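Local coordinates for 2,3-dihydroxybenzoate-AMP ligase (Bacillus subtilis, PDB 1MDB), which is an AMP-binding enzyme of the ANL superfamily and holds adenosine monophosphate and 2,3-dihydroxybenzoic acid in this structure, at residues Y209-S214 with M357-D361. Residues are numbered along the deposited sequence; the frame is centred on the assembly and turned at random.
Sequences YSLKRS and MSPYD
Met-357 lays its side chain against helix 204-218, between Ser-210, Arg-213 and Ser-214. The chain runs extended beyond CG (chi2 172°), which carries the thioether to the helix surface. There SD of Met-357 lies 3.6 Å from CB of Arg-213 and 3.4 Å from OG of Ser-214. The methyl CE goes further and packs on CB and the backbone carbonyl of Ser-210. OG of Ser-214 bonds back to O of Ser-210 at 2.7 Å. That oxygen also takes the N-H of Ser-214, from the opposite face of its plane. Tyr-339 is a further partner of the Ser-214 hydroxyl. The side chain of Met-357 is about 7 Å from the bound 2,3-dihydroxybenzoic acid.

Arg-213 bends at chi2 and chi3, which brings NH1 to the end of the Met-357 carbonyl. NH1 of Arg-213 gives a hydrogen bond to O of Met-357 at 2.7 Å. The bond is nearly straight (161° at the hydrogen), and the oxygen sits at the guanidinium edge, close to its plane. NH2 of the same group pairs with Glu-216.

OH of Tyr-209 and OG of Ser-358 are hydrogen-bonded at 2.8 Å, with OG in the plane of the ring. OG of Ser-358 also accepts from N of Tyr-360 at 3.0 Å, forming an ST turn within the type I turn 358-361.

The loop between strands 355-356 and 362-366 is thus held to the helix by two polar bonds beside the packing of the Met-357 thioether. The two partners of the Ser-358 hydroxyl limit its rotation.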
# COMPACT_ATOMS: atom_id res chain seq x y z
N TYR A 209 -11.08 6.08 11.32
CA TYR A 209 -12.35 5.67 10.73
C TYR A 209 -12.08 4.62 9.65
O TYR A 209 -12.76 3.59 9.58
CB TYR A 209 -13.09 6.85 10.10
CG TYR A 209 -14.34 6.41 9.36
CD1 TYR A 209 -15.38 5.77 10.04
CD2 TYR A 209 -14.47 6.61 7.98
CE1 TYR A 209 -16.51 5.32 9.37
CE2 TYR A 209 -15.61 6.16 7.30
CZ TYR A 209 -16.62 5.52 8.00
OH TYR A 209 -17.74 5.07 7.34
N SER A 210 -11.08 4.88 8.80
CA SER A 210 -10.74 3.92 7.74
C SER A 210 -10.37 2.57 8.37
O SER A 210 -10.64 1.52 7.79
CB SER A 210 -9.57 4.43 6.89
OG SER A 210 -8.31 4.11 7.48
N LEU A 211 -9.74 2.60 9.55
CA LEU A 211 -9.37 1.36 10.24
C LEU A 211 -10.61 0.62 10.77
O LEU A 211 -10.71 -0.60 10.66
CB LEU A 211 -8.40 1.67 11.39
CG LEU A 211 -7.03 2.26 11.03
CD1 LEU A 211 -6.25 2.59 12.31
CD2 LEU A 211 -6.25 1.25 10.18
N LYS A 212 -11.55 1.37 11.34
CA LYS A 212 -12.77 0.78 11.88
C LYS A 212 -13.61 0.12 10.80
O LYS A 212 -14.17 -0.95 11.01
CB LYS A 212 -13.63 1.84 12.58
CG LYS A 212 -14.69 1.24 13.51
CD LYS A 212 -15.75 2.25 13.93
CE LYS A 212 -16.72 2.51 12.79
NZ LYS A 212 -17.81 3.47 13.18
N ARG A 213 -13.70 0.75 9.63
CA ARG A 213 -14.47 0.17 8.54
C ARG A 213 -13.78 -1.07 7.99
O ARG A 213 -14.43 -2.07 7.70
CB ARG A 213 -14.69 1.20 7.43
CG ARG A 213 -15.93 2.07 7.62
CD ARG A 213 -17.19 1.40 7.04
NE ARG A 213 -17.73 0.35 7.90
CZ ARG A 213 -18.47 -0.66 7.45
NH1 ARG A 213 -18.74 -0.77 6.16
NH2 ARG A 213 -18.94 -1.58 8.29
N SER A 214 -12.45 -1.01 7.85
CA SER A 214 -11.70 -2.15 7.35
C SER A 214 -11.85 -3.33 8.30
O SER A 214 -11.94 -4.47 7.88
CB SER A 214 -10.21 -1.79 7.20
OG SER A 214 -10.04 -0.71 6.30
N MET A 357 -15.82 0.82 1.05
CA MET A 357 -16.01 0.27 2.39
C MET A 357 -16.90 1.13 3.27
O MET A 357 -17.47 0.65 4.25
CB MET A 357 -14.66 0.04 3.09
CG MET A 357 -13.99 1.29 3.63
SD MET A 357 -12.52 0.86 4.64
CE MET A 357 -11.45 2.33 4.44
N SER A 358 -17.03 2.41 2.93
CA SER A 358 -17.85 3.33 3.72
C SER A 358 -19.14 3.71 3.02
O SER A 358 -19.18 3.86 1.80
CB SER A 358 -17.07 4.62 4.01
OG SER A 358 -17.92 5.59 4.59
N PRO A 359 -20.23 3.86 3.80
CA PRO A 359 -21.54 4.22 3.24
C PRO A 359 -21.48 5.65 2.72
O PRO A 359 -22.31 6.06 1.91
CB PRO A 359 -22.48 4.11 4.44
CG PRO A 359 -21.79 3.12 5.33
CD PRO A 359 -20.35 3.56 5.23
N TYR A 360 -20.50 6.40 3.20
CA TYR A 360 -20.35 7.79 2.80
C TYR A 360 -19.31 8.04 1.71
O TYR A 360 -19.07 9.19 1.34
CB TYR A 360 -20.06 8.65 4.03
CG TYR A 360 -21.09 8.49 5.13
CD1 TYR A 360 -20.96 7.50 6.10
CD2 TYR A 360 -22.22 9.32 5.18
CE1 TYR A 360 -21.91 7.33 7.10
CE2 TYR A 360 -23.18 9.16 6.18
CZ TYR A 360 -23.02 8.17 7.13
OH TYR A 360 -23.97 8.00 8.12
N ASP A 361 -18.69 6.98 1.20
CA ASP A 361 -17.72 7.11 0.12
C ASP A 361 -18.50 7.45 -1.15
O ASP A 361 -19.44 6.75 -1.50
CB ASP A 361 -16.96 5.79 -0.12
CG ASP A 361 -15.72 5.64 0.76
OD1 ASP A 361 -14.97 6.62 0.90
OD2 ASP A 361 -15.50 4.53 1.30